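Local coordinates for protein sulfoquinovosidase (Escherichia coli, PDB 5AEG) that hydrolyses sulfoquinovosyl diacylglycerides and simple sulfoquinovosides such as sulfoquinovosyl glycerol, releasing sulfoquinovose for use as a carbon and sulfur source, at residues G400-D405 and K435-A440; A431-C436 and F452-G457; E439-T444 and G448-F453. One frame throughout, in Å; residues are numbered along the deposited sequence.

Contact 1: G400-D405 and K435-A440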
# COMPACT_ATOMS: atom_id res chain seq x y z
N GLY A 400 3.86 -19.97 -9.22
CA GLY A 400 2.68 -19.77 -8.40
C GLY A 400 2.35 -18.32 -7.95
O GLY A 400 1.32 -18.07 -7.35
N GLY A 401 3.27 -17.41 -8.24
CA GLY A 401 3.15 -16.02 -7.92
C GLY A 401 4.43 -15.32 -8.15
O GLY A 401 5.39 -15.94 -8.66
N TRP A 402 4.46 -14.03 -7.80
CA TRP A 402 5.68 -13.23 -7.97
C TRP A 402 5.53 -11.93 -7.26
O TRP A 402 4.41 -11.50 -7.02
CB TRP A 402 5.99 -12.93 -9.47
CG TRP A 402 4.78 -12.46 -10.29
CD1 TRP A 402 4.34 -11.12 -10.48
CD2 TRP A 402 3.89 -13.26 -11.03
NE1 TRP A 402 3.23 -11.09 -11.24
CE2 TRP A 402 2.94 -12.37 -11.64
CE3 TRP A 402 3.83 -14.63 -11.32
CZ2 TRP A 402 1.89 -12.82 -12.45
CZ3 TRP A 402 2.76 -15.11 -12.17
CH2 TRP A 402 1.82 -14.19 -12.72
N MET A 403 6.67 -11.28 -6.99
CA MET A 403 6.68 -9.92 -6.62
C MET A 403 6.50 -9.14 -7.91
O MET A 403 7.26 -9.37 -8.84
CB MET A 403 8.00 -9.54 -5.94
CG MET A 403 8.20 -8.09 -5.60
SD MET A 403 9.74 -7.65 -4.79
CE MET A 403 9.41 -8.15 -3.11
N ALA A 404 5.48 -8.25 -7.94
CA ALA A 404 5.32 -7.32 -9.07
C ALA A 404 5.72 -5.99 -8.53
O ALA A 404 4.91 -5.24 -7.90
CB ALA A 404 3.88 -7.31 -9.60
N ASP A 405 7.00 -5.67 -8.72
CA ASP A 405 7.63 -4.56 -8.04
C ASP A 405 7.48 -3.25 -8.83
O ASP A 405 7.12 -3.27 -9.99
CB ASP A 405 9.10 -4.91 -7.87
CG ASP A 405 9.83 -4.10 -6.83
OD1 ASP A 405 9.24 -3.33 -5.99
OD2 ASP A 405 11.07 -4.25 -6.80
N LYS A 435 -3.19 -3.75 -13.07
CA LYS A 435 -4.20 -4.30 -13.98
C LYS A 435 -3.54 -5.29 -14.96
O LYS A 435 -4.14 -6.31 -15.28
CB LYS A 435 -4.88 -3.17 -14.77
CG LYS A 435 -6.12 -3.57 -15.55
CD LYS A 435 -6.71 -2.39 -16.33
CE LYS A 435 -8.18 -2.68 -16.63
NZ LYS A 435 -8.55 -2.16 -17.93
N CYS A 436 -2.31 -4.97 -15.39
CA CYS A 436 -1.57 -5.82 -16.34
C CYS A 436 -1.36 -7.20 -15.75
O CYS A 436 -1.62 -8.28 -16.39
CB CYS A 436 -0.26 -5.15 -16.70
SG CYS A 436 0.70 -5.95 -18.03
N ASN A 437 -0.95 -7.21 -14.48
CA ASN A 437 -0.82 -8.45 -13.74
C ASN A 437 -2.14 -9.21 -13.55
O ASN A 437 -2.23 -10.44 -13.81
CB ASN A 437 -0.11 -8.16 -12.37
CG ASN A 437 1.39 -7.87 -12.53
OD1 ASN A 437 2.23 -8.79 -12.52
ND2 ASN A 437 1.75 -6.58 -12.64
N TYR A 438 -3.17 -8.50 -13.06
CA TYR A 438 -4.47 -9.08 -12.79
C TYR A 438 -5.03 -9.70 -14.09
O TYR A 438 -5.51 -10.80 -14.06
CB TYR A 438 -5.41 -7.97 -12.31
CG TYR A 438 -6.79 -8.39 -12.07
CD1 TYR A 438 -7.16 -8.91 -10.87
CD2 TYR A 438 -7.76 -8.31 -13.11
CE1 TYR A 438 -8.47 -9.34 -10.65
CE2 TYR A 438 -9.07 -8.73 -12.90
CZ TYR A 438 -9.41 -9.24 -11.67
OH TYR A 438 -10.70 -9.66 -11.46
N GLU A 439 -4.92 -8.97 -15.21
CA GLU A 439 -5.43 -9.49 -16.53
C GLU A 439 -4.66 -10.70 -17.00
O GLU A 439 -5.26 -11.66 -17.52
CB GLU A 439 -5.53 -8.39 -17.60
CG GLU A 439 -6.70 -7.50 -17.27
CD GLU A 439 -6.95 -6.34 -18.25
OE1 GLU A 439 -6.06 -5.88 -18.95
OE2 GLU A 439 -8.06 -5.83 -18.19
N ALA A 440 -3.38 -10.77 -16.70
CA ALA A 440 -2.64 -11.94 -17.04
C ALA A 440 -3.21 -13.18 -16.36
O ALA A 440 -3.43 -14.22 -16.99
CB ALA A 440 -1.16 -11.76 -16.72

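Contact 2: A431-C436 and F452-G457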
# COMPACT_ATOMS: atom_id res chain seq x y z
N ALA A 431 -1.71 1.42 -10.44
CA ALA A 431 -2.87 0.56 -10.73
C ALA A 431 -2.94 0.06 -12.20
O ALA A 431 -3.52 -1.01 -12.44
CB ALA A 431 -4.12 1.24 -10.39
N LEU A 432 -2.32 0.81 -13.11
CA LEU A 432 -2.21 0.38 -14.52
C LEU A 432 -1.33 -0.87 -14.59
O LEU A 432 -1.68 -1.90 -15.20
CB LEU A 432 -1.60 1.50 -15.34
CG LEU A 432 -1.66 1.44 -16.85
CD1 LEU A 432 -3.07 1.10 -17.35
CD2 LEU A 432 -1.21 2.84 -17.36
N TRP A 433 -0.20 -0.82 -13.88
CA TRP A 433 0.70 -1.99 -13.71
C TRP A 433 0.03 -3.14 -13.02
O TRP A 433 0.12 -4.28 -13.47
CB TRP A 433 2.01 -1.47 -13.07
CG TRP A 433 3.01 -2.48 -12.64
CD1 TRP A 433 3.71 -2.44 -11.49
CD2 TRP A 433 3.52 -3.58 -13.39
NE1 TRP A 433 4.64 -3.45 -11.46
CE2 TRP A 433 4.49 -4.23 -12.59
CE3 TRP A 433 3.18 -4.15 -14.63
CZ2 TRP A 433 5.15 -5.38 -12.98
CZ3 TRP A 433 3.87 -5.29 -15.05
CH2 TRP A 433 4.86 -5.90 -14.21
N ALA A 434 -0.74 -2.86 -11.97
CA ALA A 434 -1.49 -3.85 -11.29
C ALA A 434 -2.53 -4.54 -12.26
O ALA A 434 -2.67 -5.78 -12.26
CB ALA A 434 -2.22 -3.28 -10.05
N LYS A 435 -3.19 -3.75 -13.07
CA LYS A 435 -4.20 -4.30 -13.98
C LYS A 435 -3.54 -5.29 -14.96
O LYS A 435 -4.14 -6.31 -15.28
CB LYS A 435 -4.88 -3.17 -14.77
CG LYS A 435 -6.12 -3.57 -15.55
CD LYS A 435 -6.71 -2.39 -16.33
CE LYS A 435 -8.18 -2.68 -16.63
NZ LYS A 435 -8.55 -2.16 -17.93
N CYS A 436 -2.31 -4.97 -15.39
CA CYS A 436 -1.57 -5.82 -16.34
C CYS A 436 -1.36 -7.20 -15.75
O CYS A 436 -1.62 -8.28 -16.39
CB CYS A 436 -0.26 -5.15 -16.70
SG CYS A 436 0.70 -5.95 -18.03
N PHE A 452 0.18 -12.68 -6.84
CA PHE A 452 1.21 -11.64 -6.98
C PHE A 452 1.06 -10.59 -5.88
O PHE A 452 -0.04 -10.35 -5.33
CB PHE A 452 1.28 -11.02 -8.38
CG PHE A 452 0.10 -10.28 -8.78
CD1 PHE A 452 -0.01 -8.90 -8.53
CD2 PHE A 452 -0.88 -10.91 -9.50
CE1 PHE A 452 -1.14 -8.20 -8.96
CE2 PHE A 452 -2.01 -10.24 -9.88
CZ PHE A 452 -2.14 -8.90 -9.65
N PHE A 453 2.16 -9.95 -5.57
CA PHE A 453 2.14 -8.97 -4.52
C PHE A 453 2.88 -7.73 -4.99
O PHE A 453 3.91 -7.86 -5.68
CB PHE A 453 2.64 -9.54 -3.18
CG PHE A 453 3.96 -10.26 -3.25
CD1 PHE A 453 4.01 -11.59 -3.58
CD2 PHE A 453 5.13 -9.62 -2.85
CE1 PHE A 453 5.23 -12.26 -3.68
CE2 PHE A 453 6.36 -10.29 -2.89
CZ PHE A 453 6.38 -11.61 -3.29
N MET A 454 2.38 -6.56 -4.57
CA MET A 454 2.90 -5.28 -5.02
C MET A 454 3.20 -4.39 -3.88
O MET A 454 2.57 -4.50 -2.78
CB MET A 454 1.78 -4.56 -5.90
CG MET A 454 1.40 -5.44 -7.06
SD MET A 454 0.39 -4.56 -8.28
CE MET A 454 1.57 -3.45 -9.05
N ARG A 455 4.11 -3.42 -4.08
CA ARG A 455 4.22 -2.36 -3.12
C ARG A 455 3.53 -1.06 -3.53
O ARG A 455 2.87 -0.46 -2.75
CB ARG A 455 5.65 -2.06 -2.68
CG ARG A 455 6.66 -1.56 -3.70
CD ARG A 455 8.06 -1.38 -3.03
NE ARG A 455 9.01 -1.28 -4.16
CZ ARG A 455 9.57 -0.20 -4.70
NH1 ARG A 455 9.46 0.99 -4.23
NH2 ARG A 455 10.28 -0.33 -5.80
N ALA A 456 3.77 -0.60 -4.76
CA ALA A 456 3.06 0.56 -5.28
C ALA A 456 1.61 0.33 -5.52
O ALA A 456 1.20 -0.79 -5.86
CB ALA A 456 3.76 1.05 -6.55
N GLY A 457 0.83 1.41 -5.35
CA GLY A 457 -0.53 1.42 -5.65
C GLY A 457 -1.14 2.72 -5.98
O GLY A 457 -0.54 3.76 -5.77

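Contact 3: E439-T444 and G448-F453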
# COMPACT_ATOMS: atom_id res chain seq x y z
N GLU A 439 -4.92 -8.97 -15.21
CA GLU A 439 -5.43 -9.49 -16.53
C GLU A 439 -4.66 -10.70 -17.00
O GLU A 439 -5.26 -11.66 -17.52
CB GLU A 439 -5.53 -8.39 -17.60
CG GLU A 439 -6.70 -7.50 -17.27
CD GLU A 439 -6.95 -6.34 -18.25
OE1 GLU A 439 -6.06 -5.88 -18.95
OE2 GLU A 439 -8.06 -5.83 -18.19
N ALA A 440 -3.38 -10.77 -16.70
CA ALA A 440 -2.64 -11.94 -17.04
C ALA A 440 -3.21 -13.18 -16.36
O ALA A 440 -3.43 -14.22 -16.99
CB ALA A 440 -1.16 -11.76 -16.72
N LEU A 441 -3.55 -13.03 -15.08
CA LEU A 441 -4.20 -14.11 -14.36
C LEU A 441 -5.65 -14.33 -14.86
O LEU A 441 -6.11 -15.48 -14.99
CB LEU A 441 -4.30 -13.88 -12.83
CG LEU A 441 -3.05 -14.19 -11.95
CD1 LEU A 441 -1.84 -13.52 -12.44
CD2 LEU A 441 -3.36 -13.79 -10.50
N GLU A 442 -6.35 -13.25 -15.05
CA GLU A 442 -7.76 -13.38 -15.51
C GLU A 442 -7.79 -14.19 -16.84
O GLU A 442 -8.54 -15.14 -16.98
CB GLU A 442 -8.38 -12.03 -15.70
CG GLU A 442 -9.88 -12.01 -15.75
CD GLU A 442 -10.42 -10.60 -16.05
OE1 GLU A 442 -9.66 -9.70 -16.52
OE2 GLU A 442 -11.60 -10.37 -15.76
N GLU A 443 -6.92 -13.83 -17.77
CA GLU A 443 -6.88 -14.43 -19.07
C GLU A 443 -6.40 -15.87 -19.08
O GLU A 443 -6.67 -16.53 -20.03
CB GLU A 443 -6.09 -13.57 -20.05
CG GLU A 443 -6.80 -12.25 -20.30
CD GLU A 443 -6.02 -11.25 -21.06
OE1 GLU A 443 -4.93 -11.56 -21.56
OE2 GLU A 443 -6.48 -10.10 -21.14
N THR A 444 -5.74 -16.38 -18.04
CA THR A 444 -5.22 -17.74 -17.99
C THR A 444 -6.02 -18.58 -17.03
O THR A 444 -5.72 -19.73 -16.80
CB THR A 444 -3.76 -17.80 -17.54
OG1 THR A 444 -3.59 -16.99 -16.37
CG2 THR A 444 -2.81 -17.32 -18.62
N GLY A 448 -7.28 -16.62 -7.88
CA GLY A 448 -7.49 -17.57 -6.78
C GLY A 448 -6.52 -18.75 -6.78
O GLY A 448 -6.53 -19.55 -5.86
N GLU A 449 -5.59 -18.80 -7.73
CA GLU A 449 -4.59 -19.86 -7.78
C GLU A 449 -3.17 -19.34 -7.77
O GLU A 449 -2.26 -19.96 -7.20
CB GLU A 449 -4.76 -20.77 -9.05
CG GLU A 449 -5.90 -21.81 -9.00
CD GLU A 449 -6.23 -22.33 -10.41
OE1 GLU A 449 -5.30 -22.81 -11.10
OE2 GLU A 449 -7.39 -22.17 -10.86
N ILE A 450 -2.93 -18.26 -8.49
CA ILE A 450 -1.66 -17.56 -8.48
C ILE A 450 -1.79 -16.29 -7.64
O ILE A 450 -2.80 -15.59 -7.69
CB ILE A 450 -1.23 -17.23 -9.95
CG1 ILE A 450 -0.83 -18.56 -10.63
CG2 ILE A 450 -0.09 -16.21 -10.06
CD1 ILE A 450 -0.58 -18.42 -12.14
N LEU A 451 -0.73 -15.98 -6.90
CA LEU A 451 -0.72 -14.78 -6.01
C LEU A 451 0.47 -13.86 -6.36
O LEU A 451 1.66 -14.25 -6.19
CB LEU A 451 -0.72 -15.23 -4.51
CG LEU A 451 -0.87 -13.92 -3.72
CD1 LEU A 451 -2.24 -13.33 -3.57
CD2 LEU A 451 0.24 -13.49 -2.80
N PHE A 452 0.18 -12.68 -6.84
CA PHE A 452 1.21 -11.64 -6.98
C PHE A 452 1.06 -10.59 -5.88
O PHE A 452 -0.04 -10.35 -5.33
CB PHE A 452 1.28 -11.02 -8.38
CG PHE A 452 0.10 -10.28 -8.78
CD1 PHE A 452 -0.01 -8.90 -8.53
CD2 PHE A 452 -0.88 -10.91 -9.50
CE1 PHE A 452 -1.14 -8.20 -8.96
CE2 PHE A 452 -2.01 -10.24 -9.88
CZ PHE A 452 -2.14 -8.90 -9.65
N PHE A 453 2.16 -9.95 -5.57
CA PHE A 453 2.14 -8.97 -4.52
C PHE A 453 2.88 -7.73 -4.99
O PHE A 453 3.91 -7.86 -5.68
CB PHE A 453 2.64 -9.54 -3.18
CG PHE A 453 3.96 -10.26 -3.25
CD1 PHE A 453 4.01 -11.59 -3.58
CD2 PHE A 453 5.13 -9.62 -2.85
CE1 PHE A 453 5.23 -12.26 -3.68
CE2 PHE A 453 6.36 -10.29 -2.89
CZ PHE A 453 6.38 -11.61 -3.29

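Contact 1: G400-D405 and K435-A440
Strand 401-404 and the C-terminal half of helix 422-444 approach each other most closely at Ala-404 and Asn-437, whose CA atoms are 7.8 Å apart. This is the wall of a TIM barrel in the glycoside hydrolase family 31 catalytic domain: a parallel inner strand, an outer helix, and alternate strand residues facing that helix. Trp-402 and Ala-404 point toward it, while Met-403 between them points away. The example shows how a buried barrel-helix interface can include a single side-chain hydrogen bond among apolar neighbours. Indole NE1 of Trp-402 donates to OD1 of Asn-437 at 2.8 Å, with an N-H...O angle of 155°. The acceptor meets the indole at its edge, close to the ring plane, but the two flat groups are turned 42° apart, and the donor lies tilted from the carbonyl plane. With CG between its backbone N and carbonyl carbon (chi1 46°), Trp-402 presents the NE1 edge to the helix; the ring also packs on Ile-390 and Met-394 of helix 380-395. The amide is held at both ends, since ND2 of Asn-437 bonds the carbonyl O of Trp-433 one turn earlier, which should fix its rotation. At the end of the strand comes Asp-405, the catalytic nucleophile. Beside the bond, the methyl CB of Ala-404 lies against the amide, 3.7 Å from OD1 and 3.8 Å from ND2 of Asn-437.

Contact 2: A431-C436 and F452-G457
Met-454 meets Trp-433 and Ala-434 through the sulfur and methyl at the end of its chain, with no hydrogen bond between the segments. The apolar contacts come first. Its SD rests against the methyl of Ala-434, 3.4 Å from CB, and its CE reaches CD1 of Trp-433, also at 3.4 Å. A bend at chi3 (72°) brings the methyl over to the indole while it stays close to Ala-434. The second kind is a Met-aromatic contact: SD of Met-454 lies 5.5 Å from the centroid of the five-membered ring of Trp-433, in an oblique approach. The setting is the layer between helix and barrel strand in a TIM barrel, where the short segments 431-436 and 452-454 run antiparallel at 175°, their axes 10.3 Å apart, as expected when a chain returns from outer helix to next inner strand. With an alanine in place of Met-454 the sulfur and methyl are gone, which would probably open a gap beside the CB of Ala-434 and leave the Trp-433 indole less closely packed there. Polar links belong to the surroundings: NE1 of Trp-433 is hydrogen-bonded to the carbonyl O of Asp-405, the nucleophile, and Arg-455 forms salt bridges with Asp-405 and with Glu-408, an active-site residue by similarity. Two residues earlier on the strand, CZ of Phe-452 comes obliquely to the carbonyl O of Ala-434, at 4.1 Å.

Contact 3: E439-T444 and G448-F453
Leu-441 carries this contact, setting its two methyls against Ile-450 and Phe-452. CD2 lies at the edge of the Phe-452 ring, near the ring plane and 3.8 Å from CE2, so the leucine abuts its rim. The other branch, CD1, is 4.0 Å from CG2 of Ile-450, and the two aliphatic chains cross at a slant. CD2 of Leu-441 also approaches the backbone carbonyl O of Ile-450, at 3.4 Å. Leucine CG stands beside the backbone N and anti to the carbonyl carbon (chi1 -81°), an orientation that carries both methyls across to the strand. In the second shell, Leu-441 and Ile-450 each touch the side chain of Trp-402 on the neighbouring strand, and Leu-447 of the connecting turn also packs on Leu-441. That turn is the short alpha-to-beta connection of a TIM barrel, leading from helix 422-444 into strand 451-454. Near the helix end, OG1 of Thr-444 donates to the carbonyl O of Ala-440 at 2.8 Å, one turn back. On the more exposed side, Glu-443 forms salt bridges with Lys-387 and Lys-391 of helix 380-395. The chemistry is thus divided: between the segments the side chains meet as hydrocarbon, with one methyl also against a backbone carbonyl, and no hydrogen bond crosses, so shape and burial probably hold the pieces together while charged groups join helix to helix farther out.

The three contacts sample one helix, 422-444, against the neighbouring parallel strands 401-404 and 451-454. Along the chain strand, helix and next strand form one beta-alpha-beta crossover of the TIM barrel; contact 1 joins the helix to the strand before it, contacts 2 and 3 to the strand that follows. Centre to centre, contact 1 is about 7 Å from contact 2 and about 6 Å from contact 3, which are themselves about 12 Å apart. Probable backbone hydrogen bonds, Ala-404 N to Phe-453 O and Leu-451 N to Gly-400 O, join the strands. Just past their C-terminal ends, Asp-405 and Arg-455 bring contacts 1 and 2 together at the nucleophile, while contact 3 lies at the far, N-terminal end of strand 451-454.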